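Local coordinates for conjugal transfer protein TRWB (Escherichia coli, PDB 1E9R), which probably couples DNA processing to the secretion channel in bacterial conjugation, acting as a ring-shaped, membrane-anchored motor of the P-loop NTPase type, at residues I86-N90 with G91-S95; W262-V265 with V266-I270; V391-P394 with A395-A398; L297-A300 with L301-R305; E171-H174 with W175-A179. One frame throughout, in Å; residues are numbered along the deposited sequence.

Interaction 1: I86-N90 with G91-S95; sequences IVDPN and GDMLS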
# COMPACT_ATOMS: atom_id res chain seq x y z
N ILE B 86 -24.39 29.62 -7.63
CA ILE B 86 -23.09 29.61 -8.28
C ILE B 86 -21.92 29.86 -7.33
O ILE B 86 -21.90 30.85 -6.59
CB ILE B 86 -23.03 30.69 -9.39
CG1 ILE B 86 -24.16 30.47 -10.39
CG2 ILE B 86 -21.69 30.66 -10.09
CD1 ILE B 86 -24.30 31.59 -11.42
N VAL B 87 -20.97 28.93 -7.32
CA VAL B 87 -19.76 29.06 -6.51
C VAL B 87 -18.96 29.95 -7.45
O VAL B 87 -18.36 29.50 -8.43
CB VAL B 87 -19.10 27.69 -6.27
CG1 VAL B 87 -17.80 27.86 -5.52
CG2 VAL B 87 -20.05 26.81 -5.48
N ASP B 88 -18.98 31.24 -7.13
CA ASP B 88 -18.39 32.26 -7.97
C ASP B 88 -17.13 32.95 -7.47
O ASP B 88 -17.19 33.93 -6.74
CB ASP B 88 -19.49 33.27 -8.28
CG ASP B 88 -19.08 34.31 -9.29
OD1 ASP B 88 -18.29 34.01 -10.21
OD2 ASP B 88 -19.60 35.43 -9.16
N PRO B 89 -15.96 32.46 -7.89
CA PRO B 89 -14.67 33.03 -7.50
C PRO B 89 -14.52 34.45 -8.01
O PRO B 89 -14.72 34.71 -9.19
CB PRO B 89 -13.67 32.10 -8.16
CG PRO B 89 -14.43 30.81 -8.26
CD PRO B 89 -15.78 31.24 -8.69
N ASN B 90 -14.17 35.37 -7.13
CA ASN B 90 -13.98 36.77 -7.50
C ASN B 90 -15.23 37.45 -8.03
O ASN B 90 -15.14 38.48 -8.70
CB ASN B 90 -12.88 36.88 -8.56
CG ASN B 90 -11.56 36.38 -8.06
OD1 ASN B 90 -11.08 36.80 -7.02
ND2 ASN B 90 -10.97 35.45 -8.81
N GLY B 91 -16.40 36.88 -7.74
CA GLY B 91 -17.65 37.46 -8.19
C GLY B 91 -17.75 37.74 -9.69
O GLY B 91 -18.50 38.64 -10.10
N ASP B 92 -17.02 36.98 -10.50
CA ASP B 92 -17.05 37.16 -11.95
C ASP B 92 -18.46 37.01 -12.55
O ASP B 92 -18.92 37.86 -13.31
CB ASP B 92 -16.11 36.17 -12.64
CG ASP B 92 -16.35 36.09 -14.14
OD1 ASP B 92 -16.21 37.13 -14.83
OD2 ASP B 92 -16.68 34.99 -14.64
N MET B 93 -19.14 35.92 -12.22
CA MET B 93 -20.48 35.70 -12.74
C MET B 93 -21.48 36.67 -12.14
O MET B 93 -22.46 37.04 -12.79
CB MET B 93 -20.92 34.26 -12.47
CG MET B 93 -20.19 33.25 -13.33
SD MET B 93 -21.36 32.11 -14.06
CE MET B 93 -20.62 30.48 -13.56
N LEU B 94 -21.24 37.05 -10.89
CA LEU B 94 -22.11 37.99 -10.19
C LEU B 94 -22.07 39.32 -10.93
O LEU B 94 -23.11 39.98 -11.12
CB LEU B 94 -21.63 38.19 -8.75
CG LEU B 94 -22.18 39.41 -7.99
CD1 LEU B 94 -23.68 39.25 -7.76
CD2 LEU B 94 -21.45 39.56 -6.67
N SER B 95 -20.87 39.71 -11.34
CA SER B 95 -20.67 40.96 -12.03
C SER B 95 -21.31 40.99 -13.42
O SER B 95 -21.64 42.05 -13.93
CB SER B 95 -19.18 41.26 -12.14
OG SER B 95 -18.56 40.40 -13.07
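The carboxylate of Asp88 is the flat group here, and backbone N-H groups of the following helix meet it. Met93 N reaches Asp88 OD1 on its syn side at 2.9 Å, in a nearly straight bond of 168°. Leu94 N comes from above the carboxylate plane to Asp88 OD2, also at 2.9 Å. Gly91 CA lies 3.0 Å from the same Asp88 OD2. CG of Asp88 stands anti to the backbone N (chi1 -173°), which carries the carboxylate from the end of strand 83-89 to the first turn of helix 92-97. This is the strand-turn-helix passage of a P-loop NTPase-type sheet. A type II turn from Asp88 to Gly91 makes the bend, with Gly91 N bonded to Asp88 O at 3.2 Å. A type I' turn from Pro89 to Asp92 overlaps it; its bond from Asp92 N to Pro89 O is weak. Replacing Asp88 with an alanine would probably leave the N-H groups of Met93 and Leu94 without their acceptors and free the turn to shift. Met93, bent at chi2 and chi3, crosses Ile86 at about a right angle, its CE 3.6 Å from Ile86 CG2. Ser95 OG bonds back to Asp92 O at 2.6 Å. The Asp92 carboxylate forms a salt bridge with Arg71, and Asn90 OD1 accepts from Glu249 N.

Interaction 2: W262-V265 with V266-I270; sequences WVDV and VCTSI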
# COMPACT_ATOMS: atom_id res chain seq x y z
N TRP B 262 -21.57 26.20 2.92
CA TRP B 262 -22.71 26.66 2.15
C TRP B 262 -23.09 25.67 1.07
O TRP B 262 -24.27 25.28 0.96
CB TRP B 262 -22.43 28.04 1.54
CG TRP B 262 -22.47 29.16 2.55
CD1 TRP B 262 -23.26 29.23 3.67
CD2 TRP B 262 -21.70 30.37 2.53
NE1 TRP B 262 -23.02 30.40 4.34
CE2 TRP B 262 -22.07 31.12 3.67
CE3 TRP B 262 -20.74 30.89 1.66
CZ2 TRP B 262 -21.50 32.37 3.96
CZ3 TRP B 262 -20.17 32.14 1.95
CH2 TRP B 262 -20.55 32.86 3.09
N VAL B 263 -22.11 25.25 0.27
CA VAL B 263 -22.39 24.29 -0.78
C VAL B 263 -23.10 23.04 -0.22
O VAL B 263 -24.06 22.55 -0.80
CB VAL B 263 -21.10 23.86 -1.49
CG1 VAL B 263 -21.39 22.73 -2.46
CG2 VAL B 263 -20.49 25.04 -2.21
N ASP B 264 -22.62 22.56 0.92
CA ASP B 264 -23.21 21.38 1.54
C ASP B 264 -24.61 21.67 2.06
O ASP B 264 -25.49 20.81 2.01
CB ASP B 264 -22.33 20.86 2.68
CG ASP B 264 -22.68 19.45 3.08
OD1 ASP B 264 -22.28 18.53 2.33
OD2 ASP B 264 -23.36 19.25 4.10
N VAL B 265 -24.82 22.88 2.58
CA VAL B 265 -26.14 23.24 3.07
C VAL B 265 -27.11 23.12 1.91
O VAL B 265 -28.21 22.59 2.07
CB VAL B 265 -26.19 24.69 3.59
CG1 VAL B 265 -27.65 25.08 3.88
CG2 VAL B 265 -25.36 24.81 4.85
N VAL B 266 -26.71 23.59 0.73
CA VAL B 266 -27.57 23.50 -0.44
C VAL B 266 -27.85 22.05 -0.79
O VAL B 266 -29.00 21.68 -1.03
CB VAL B 266 -26.94 24.19 -1.68
CG1 VAL B 266 -27.76 23.89 -2.93
CG2 VAL B 266 -26.88 25.69 -1.46
N CYS B 267 -26.81 21.22 -0.81
CA CYS B 267 -26.97 19.82 -1.13
C CYS B 267 -27.90 19.03 -0.21
O CYS B 267 -28.65 18.18 -0.67
CB CYS B 267 -25.61 19.15 -1.19
SG CYS B 267 -24.55 19.78 -2.53
N THR B 268 -27.87 19.30 1.10
CA THR B 268 -28.73 18.57 2.03
C THR B 268 -30.15 19.09 2.00
O THR B 268 -31.11 18.33 2.09
CB THR B 268 -28.32 18.71 3.50
OG1 THR B 268 -26.91 18.86 3.59
CG2 THR B 268 -28.73 17.48 4.27
N SER B 269 -30.25 20.41 1.92
CA SER B 269 -31.54 21.08 1.94
C SER B 269 -32.51 20.74 0.81
O SER B 269 -33.70 20.61 1.05
CB SER B 269 -31.33 22.59 2.04
OG SER B 269 -30.75 22.91 3.29
N ILE B 270 -32.01 20.60 -0.42
CA ILE B 270 -32.90 20.29 -1.53
C ILE B 270 -33.63 18.97 -1.32
O ILE B 270 -34.72 18.76 -1.84
CB ILE B 270 -32.15 20.19 -2.86
CG1 ILE B 270 -31.17 19.03 -2.78
CG2 ILE B 270 -31.44 21.51 -3.16
CD1 ILE B 270 -30.70 18.56 -4.12
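Ser269 turns its OG beside its own backbone N (chi1 -66°), which brings the hydroxyl back to Val265 O, one helical turn earlier. Thr268 does the same toward Asp264 O, with chi1 at -31°, well short of a staggered value. Both residues lie in the last turns of helix 252-269, a buried helix of the P-loop NTPase-type domain. Each hydroxyl donates to the carbonyl that already takes the N-H of its own residue in the regular i to i+4 pattern. Two bonds therefore grip Asp264 O: Thr268 N at 3.0 Å, and Thr268 OG1 at 2.9 Å from above the carbonyl plane. Val265 O is held in the same way. Its donors, Ser269 N and Ser269 OG, arrive from opposite faces of the carbonyl plane. Both polar side chains are buried, and these bonds let them sit inside the protein. They have second partners as well: Thr268 OG1 meets Ser296 OG, and Ser269 OG meets Tyr130 OH. The Asp264 carboxylate has its own partners: OD2 bonds to Ser133 OG and OD1 to Ser296 N. Further back, Val266 N and Cys267 N bond to Trp262 O and Val263 O. Trp262 packs edge-to-face with Trp115. In the apolar contact, Val263 CG1 stands 4.3 Å from Cys267 SG. Separately, the Val265 CG1 methyl sits beside the serine hydroxyl, 3.8 Å from Ser269 OG.

Interaction 3: V391-P394 with A395-A398; sequences VVMP and AEIA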
# COMPACT_ATOMS: atom_id res chain seq x y z
N VAL B 391 -10.73 6.39 -29.74
CA VAL B 391 -11.32 7.37 -30.62
C VAL B 391 -10.43 8.62 -30.54
O VAL B 391 -10.14 9.27 -31.55
CB VAL B 391 -12.76 7.69 -30.17
CG1 VAL B 391 -13.34 8.87 -30.94
CG2 VAL B 391 -13.63 6.45 -30.37
N VAL B 392 -9.97 8.92 -29.33
CA VAL B 392 -9.09 10.06 -29.07
C VAL B 392 -7.85 9.56 -28.35
O VAL B 392 -7.97 8.98 -27.27
CB VAL B 392 -9.77 11.11 -28.17
CG1 VAL B 392 -8.84 12.30 -27.98
CG2 VAL B 392 -11.10 11.54 -28.76
N MET B 393 -6.68 9.77 -28.94
CA MET B 393 -5.41 9.34 -28.35
C MET B 393 -4.99 10.24 -27.21
O MET B 393 -5.31 11.42 -27.19
CB MET B 393 -4.30 9.36 -29.40
CG MET B 393 -4.05 8.06 -30.12
SD MET B 393 -2.80 8.29 -31.40
CE MET B 393 -1.25 8.10 -30.48
N PRO B 394 -4.26 9.69 -26.22
CA PRO B 394 -3.83 10.53 -25.11
C PRO B 394 -3.04 11.72 -25.65
O PRO B 394 -3.17 12.84 -25.15
CB PRO B 394 -2.97 9.58 -24.29
CG PRO B 394 -3.68 8.27 -24.48
CD PRO B 394 -3.95 8.27 -25.97
N ALA B 395 -2.23 11.47 -26.68
CA ALA B 395 -1.41 12.50 -27.33
C ALA B 395 -2.24 13.57 -28.02
O ALA B 395 -1.80 14.71 -28.17
CB ALA B 395 -0.46 11.87 -28.34
N GLU B 396 -3.44 13.20 -28.47
CA GLU B 396 -4.32 14.16 -29.12
C GLU B 396 -4.87 15.12 -28.06
O GLU B 396 -5.12 16.30 -28.33
CB GLU B 396 -5.50 13.45 -29.80
CG GLU B 396 -5.15 12.59 -30.99
CD GLU B 396 -6.41 12.09 -31.68
OE1 GLU B 396 -7.15 12.91 -32.27
OE2 GLU B 396 -6.67 10.87 -31.62
N ILE B 397 -5.06 14.59 -26.86
CA ILE B 397 -5.58 15.38 -25.74
C ILE B 397 -4.49 16.33 -25.22
O ILE B 397 -4.78 17.46 -24.80
CB ILE B 397 -6.07 14.45 -24.60
CG1 ILE B 397 -7.30 13.66 -25.09
CG2 ILE B 397 -6.41 15.26 -23.37
CD1 ILE B 397 -7.89 12.72 -24.07
N ALA B 398 -3.24 15.87 -25.28
CA ALA B 398 -2.09 16.65 -24.84
C ALA B 398 -1.80 17.79 -25.80
O ALA B 398 -1.17 18.78 -25.43
CB ALA B 398 -0.88 15.74 -24.71
O HOH W 1 -9.53 11.85 -32.88
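Met393 N donates to Glu396 OE2 at 2.9 Å, with the N-H pointing almost directly at the oxygen (171°). The N-H comes from above the carboxylate plane, 47° out of it. Met393 is the N-cap residue of helix 394-398, and here the side chain of the third residue of the helix reaches back to the backbone N of the cap. That is the backward half of a capping box. CG of Glu396 lies beside its own backbone N (chi1 -68°), and the chain then runs extended to the cap. The same OE2 forms a salt bridge with Arg19 of the second subunit. A water donates to Glu396 OE1 at 2.7 Å and to Val391 O at 3.0 Å, tying the other oxygen to the incoming loop. Met393 O takes two bonds, from Glu396 N above the carbonyl plane and from Ile397 N within it at 3.2 Å. Pro394 O accepts from Ala398 N at 3.0 Å. Beyond the polar groups, Val392 CG1 meets Ile397 CG1 at 3.5 Å, the two side chains crossing at about a right angle. Ile397 also packs on Asn353 and Met356 of helix 350-360. The Glu396 carboxylate thus joins a helix start to a subunit interface, and the nearby Arg19 charge would probably favour its ionised form.

Interaction 4: L297-A300 with L301-R305; sequences LADA and LTKGR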
# COMPACT_ATOMS: atom_id res chain seq x y z
N LEU B 297 -22.79 16.09 -0.88
CA LEU B 297 -22.72 16.22 -2.34
C LEU B 297 -23.15 14.93 -3.04
O LEU B 297 -23.96 14.96 -3.96
CB LEU B 297 -21.29 16.55 -2.77
CG LEU B 297 -21.12 17.41 -4.02
CD1 LEU B 297 -19.77 17.11 -4.63
CD2 LEU B 297 -22.23 17.15 -5.03
N ALA B 298 -22.61 13.79 -2.59
CA ALA B 298 -22.91 12.49 -3.19
C ALA B 298 -24.39 12.17 -3.24
O ALA B 298 -24.90 11.75 -4.28
CB ALA B 298 -22.18 11.40 -2.44
N ASP B 299 -25.09 12.35 -2.13
CA ASP B 299 -26.51 12.06 -2.11
C ASP B 299 -27.28 13.04 -3.00
O ASP B 299 -28.27 12.67 -3.63
CB ASP B 299 -27.05 12.13 -0.68
CG ASP B 299 -26.40 11.11 0.22
OD1 ASP B 299 -26.39 9.92 -0.14
OD2 ASP B 299 -25.91 11.51 1.30
N ALA B 300 -26.82 14.28 -3.05
CA ALA B 300 -27.49 15.28 -3.86
C ALA B 300 -27.38 14.94 -5.33
O ALA B 300 -28.30 15.20 -6.09
CB ALA B 300 -26.91 16.66 -3.58
N LEU B 301 -26.25 14.37 -5.74
CA LEU B 301 -26.03 14.01 -7.14
C LEU B 301 -26.82 12.78 -7.54
O LEU B 301 -27.15 12.58 -8.70
CB LEU B 301 -24.55 13.73 -7.39
CG LEU B 301 -23.65 14.95 -7.31
CD1 LEU B 301 -22.19 14.54 -7.30
CD2 LEU B 301 -23.96 15.84 -8.50
N THR B 302 -27.14 11.98 -6.54
CA THR B 302 -27.85 10.73 -6.72
C THR B 302 -29.34 10.75 -6.42
O THR B 302 -30.11 10.05 -7.07
CB THR B 302 -27.17 9.69 -5.84
OG1 THR B 302 -25.94 9.29 -6.46
CG2 THR B 302 -28.08 8.49 -5.59
N LYS B 303 -29.75 11.56 -5.45
CA LYS B 303 -31.14 11.58 -5.05
C LYS B 303 -31.84 12.91 -5.25
O LYS B 303 -32.93 13.12 -4.70
CB LYS B 303 -31.22 11.20 -3.57
CG LYS B 303 -30.30 10.05 -3.20
CD LYS B 303 -30.32 9.78 -1.72
CE LYS B 303 -29.46 8.57 -1.39
NZ LYS B 303 -29.51 8.24 0.08
N GLY B 304 -31.24 13.80 -6.03
CA GLY B 304 -31.84 15.11 -6.22
C GLY B 304 -32.64 15.38 -7.48
O GLY B 304 -32.98 16.53 -7.75
N ARG B 305 -32.95 14.33 -8.25
CA ARG B 305 -33.72 14.51 -9.49
C ARG B 305 -35.15 14.97 -9.24
O ARG B 305 -35.70 15.76 -10.02
CB ARG B 305 -33.74 13.21 -10.31
CG ARG B 305 -34.85 13.17 -11.36
CD ARG B 305 -34.94 11.82 -12.03
NE ARG B 305 -34.03 11.74 -13.17
CZ ARG B 305 -34.16 12.46 -14.28
NH1 ARG B 305 -35.17 13.31 -14.40
NH2 ARG B 305 -33.28 12.33 -15.27
O HOH W 2 -29.61 14.50 -8.38
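Leu297 and Leu301 meet through their ends, with Leu297 CD2 3.5 Å from Leu301 CD1. The same methyl, Leu297 CD2, also lies 3.5 Å from Leu301 CG. One turn of helix separates the two residues, and Leu301 N bonds to Leu297 O at 3.0 Å. CG of Leu301 stands beside its own backbone N (chi1 -69°), which lays its branch against Leu297. On another side of the helix, Asp299 and Lys303 run side by side and point the same way. The Lys303 chain is extended, and its NZ makes a salt bridge with Asp299 OD1 at 3.6 Å. Lys303 N bonds to Asp299 O at 2.6 Å. Thr302 N is held more loosely, by weak bonds to Ala298 O and Asp299 O. At Gly304 a side chain would run into Ala300 O. A water donates to Ala300 O at 2.7 Å and makes weak bonds to Leu301 O and Gly304 N. Helix 297-303 is the crossover helix between parallel strands 281-285 and 309-315, a beta-alpha-beta unit of the central sheet. Both leucines touch Leu333 of helix 327-334, and Leu301 also packs on Val311 of strand 309-315. An alanine in place of Leu301 would probably open a gap between Leu297, Leu333 and Val311. Lys303 packs on Glu249 of the third subunit. The helix thus has an apolar side set into the fold and a polar side that reaches the subunit interface.

Interaction 5: E171-H174 with W175-A179; sequences ELFH and WTTIA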
# COMPACT_ATOMS: atom_id res chain seq x y z
N GLU B 171 -20.79 33.30 20.88
CA GLU B 171 -20.94 32.52 22.11
C GLU B 171 -20.54 31.06 21.88
O GLU B 171 -19.91 30.43 22.73
CB GLU B 171 -22.39 32.58 22.61
CG GLU B 171 -22.68 33.70 23.60
CD GLU B 171 -21.90 33.54 24.91
OE1 GLU B 171 -22.13 32.52 25.61
OE2 GLU B 171 -21.07 34.43 25.22
N LEU B 172 -20.94 30.54 20.72
CA LEU B 172 -20.64 29.18 20.31
C LEU B 172 -19.13 29.02 20.20
O LEU B 172 -18.56 28.04 20.67
CB LEU B 172 -21.29 28.89 18.96
CG LEU B 172 -21.11 27.48 18.39
CD1 LEU B 172 -21.71 26.44 19.33
CD2 LEU B 172 -21.78 27.43 17.05
N PHE B 173 -18.49 29.99 19.57
CA PHE B 173 -17.05 29.93 19.41
C PHE B 173 -16.32 30.05 20.74
O PHE B 173 -15.28 29.42 20.94
CB PHE B 173 -16.59 31.03 18.46
CG PHE B 173 -15.13 30.99 18.12
CD1 PHE B 173 -14.64 30.07 17.20
CD2 PHE B 173 -14.24 31.89 18.69
CE1 PHE B 173 -13.29 30.06 16.85
CE2 PHE B 173 -12.88 31.89 18.35
CZ PHE B 173 -12.41 30.98 17.42
N HIS B 174 -16.86 30.85 21.66
CA HIS B 174 -16.22 31.03 22.96
C HIS B 174 -16.19 29.72 23.73
O HIS B 174 -15.15 29.26 24.18
CB HIS B 174 -16.98 32.07 23.80
CG HIS B 174 -16.51 32.14 25.22
ND1 HIS B 174 -15.28 32.66 25.58
CD2 HIS B 174 -17.06 31.68 26.37
CE1 HIS B 174 -15.10 32.50 26.88
NE2 HIS B 174 -16.16 31.91 27.38
N TRP B 175 -17.37 29.14 23.88
CA TRP B 175 -17.50 27.90 24.60
C TRP B 175 -16.69 26.76 24.01
O TRP B 175 -15.96 26.08 24.72
CB TRP B 175 -18.98 27.51 24.64
CG TRP B 175 -19.75 28.28 25.66
CD1 TRP B 175 -20.81 29.13 25.44
CD2 TRP B 175 -19.51 28.29 27.07
NE1 TRP B 175 -21.23 29.66 26.64
CE2 TRP B 175 -20.45 29.17 27.65
CE3 TRP B 175 -18.58 27.64 27.89
CZ2 TRP B 175 -20.49 29.41 29.02
CZ3 TRP B 175 -18.62 27.88 29.25
CH2 TRP B 175 -19.57 28.76 29.80
N THR B 176 -16.82 26.56 22.70
CA THR B 176 -16.13 25.47 22.04
C THR B 176 -14.63 25.59 21.93
O THR B 176 -13.96 24.58 21.81
CB THR B 176 -16.70 25.19 20.61
OG1 THR B 176 -16.57 26.35 19.78
CG2 THR B 176 -18.16 24.78 20.69
N THR B 177 -14.08 26.80 21.98
CA THR B 177 -12.63 26.93 21.84
C THR B 177 -11.92 27.89 22.79
O THR B 177 -10.71 27.86 22.90
CB THR B 177 -12.25 27.33 20.39
OG1 THR B 177 -12.47 28.73 20.19
CG2 THR B 177 -13.10 26.55 19.38
N ILE B 178 -12.68 28.73 23.48
CA ILE B 178 -12.08 29.71 24.39
C ILE B 178 -12.27 29.39 25.86
O ILE B 178 -11.33 29.46 26.64
CB ILE B 178 -12.61 31.14 24.12
CG1 ILE B 178 -12.39 31.53 22.66
CG2 ILE B 178 -11.90 32.13 25.02
CD1 ILE B 178 -10.94 31.57 22.26
N ALA B 179 -13.50 29.06 26.26
CA ALA B 179 -13.76 28.75 27.65
C ALA B 179 -12.78 27.67 28.08
O ALA B 179 -12.39 26.84 27.27
CB ALA B 179 -15.19 28.26 27.81
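His174 O accepts two backbone N-H groups, Ile178 N at 2.6 Å and Ala179 N at 2.7 Å, from opposite faces of its carbonyl plane. The bond to Ala179 spans five residues, a wider pi-type turn in helix 169-178. Two threonines grip the carbonyls before it. Thr176 OG1 and N both bond to Leu172 O, the hydroxyl at 2.8 Å. Thr177 OG1 and N bond likewise to Phe173 O. OG1 of Thr177 sits between its backbone N and carbonyl carbon (chi1 78°), and this also places it over the centre of one face of the Phe173 ring, 3.5 Å above the plane. The His174 ring turns its edge to the face of the Trp175 five-membered ring, a T-shaped pair with planes at 67°. CD2 of His174 is the atom over that face. His174 ND1 lies 3.4 Å from Ile178 CB. Glu171 lies alongside Trp175, its carboxylate nearly upright to the indole, and Glu171 OE1 takes a weak bond from Trp175 NE1 at 3.2 Å. Trp175 also stacks on Phe187. Leu172 and Thr176 pack on helix 141-163, and Thr176 and Thr177 on Leu214 of helix 201-217. Phe173 rests on helix 219-223 and, with Ile178, on Leu192 of the second subunit.

How the interactions relate
Along the chain the order is interaction 1, then 5, 2, 4 and 3. Interactions 1, 2 and 4 belong to the region of the central mixed sheet. Interaction 1 touches interaction 2 through Val87 and Val263. Interaction 2 touches interaction 4, its centre about 10 Å away, where Cys267 packs on Ala300 and Leu297. Helices 252-269 and 297-303 thus lie against each other. Interactions 3 and 5 lie on opposite sides of the chain's centre, their centres about 54 Å apart, yet both touch the second subunit. Interaction 4 touches the third subunit. The set therefore runs from the core of the motor-like domain to the interfaces of the six-chain assembly.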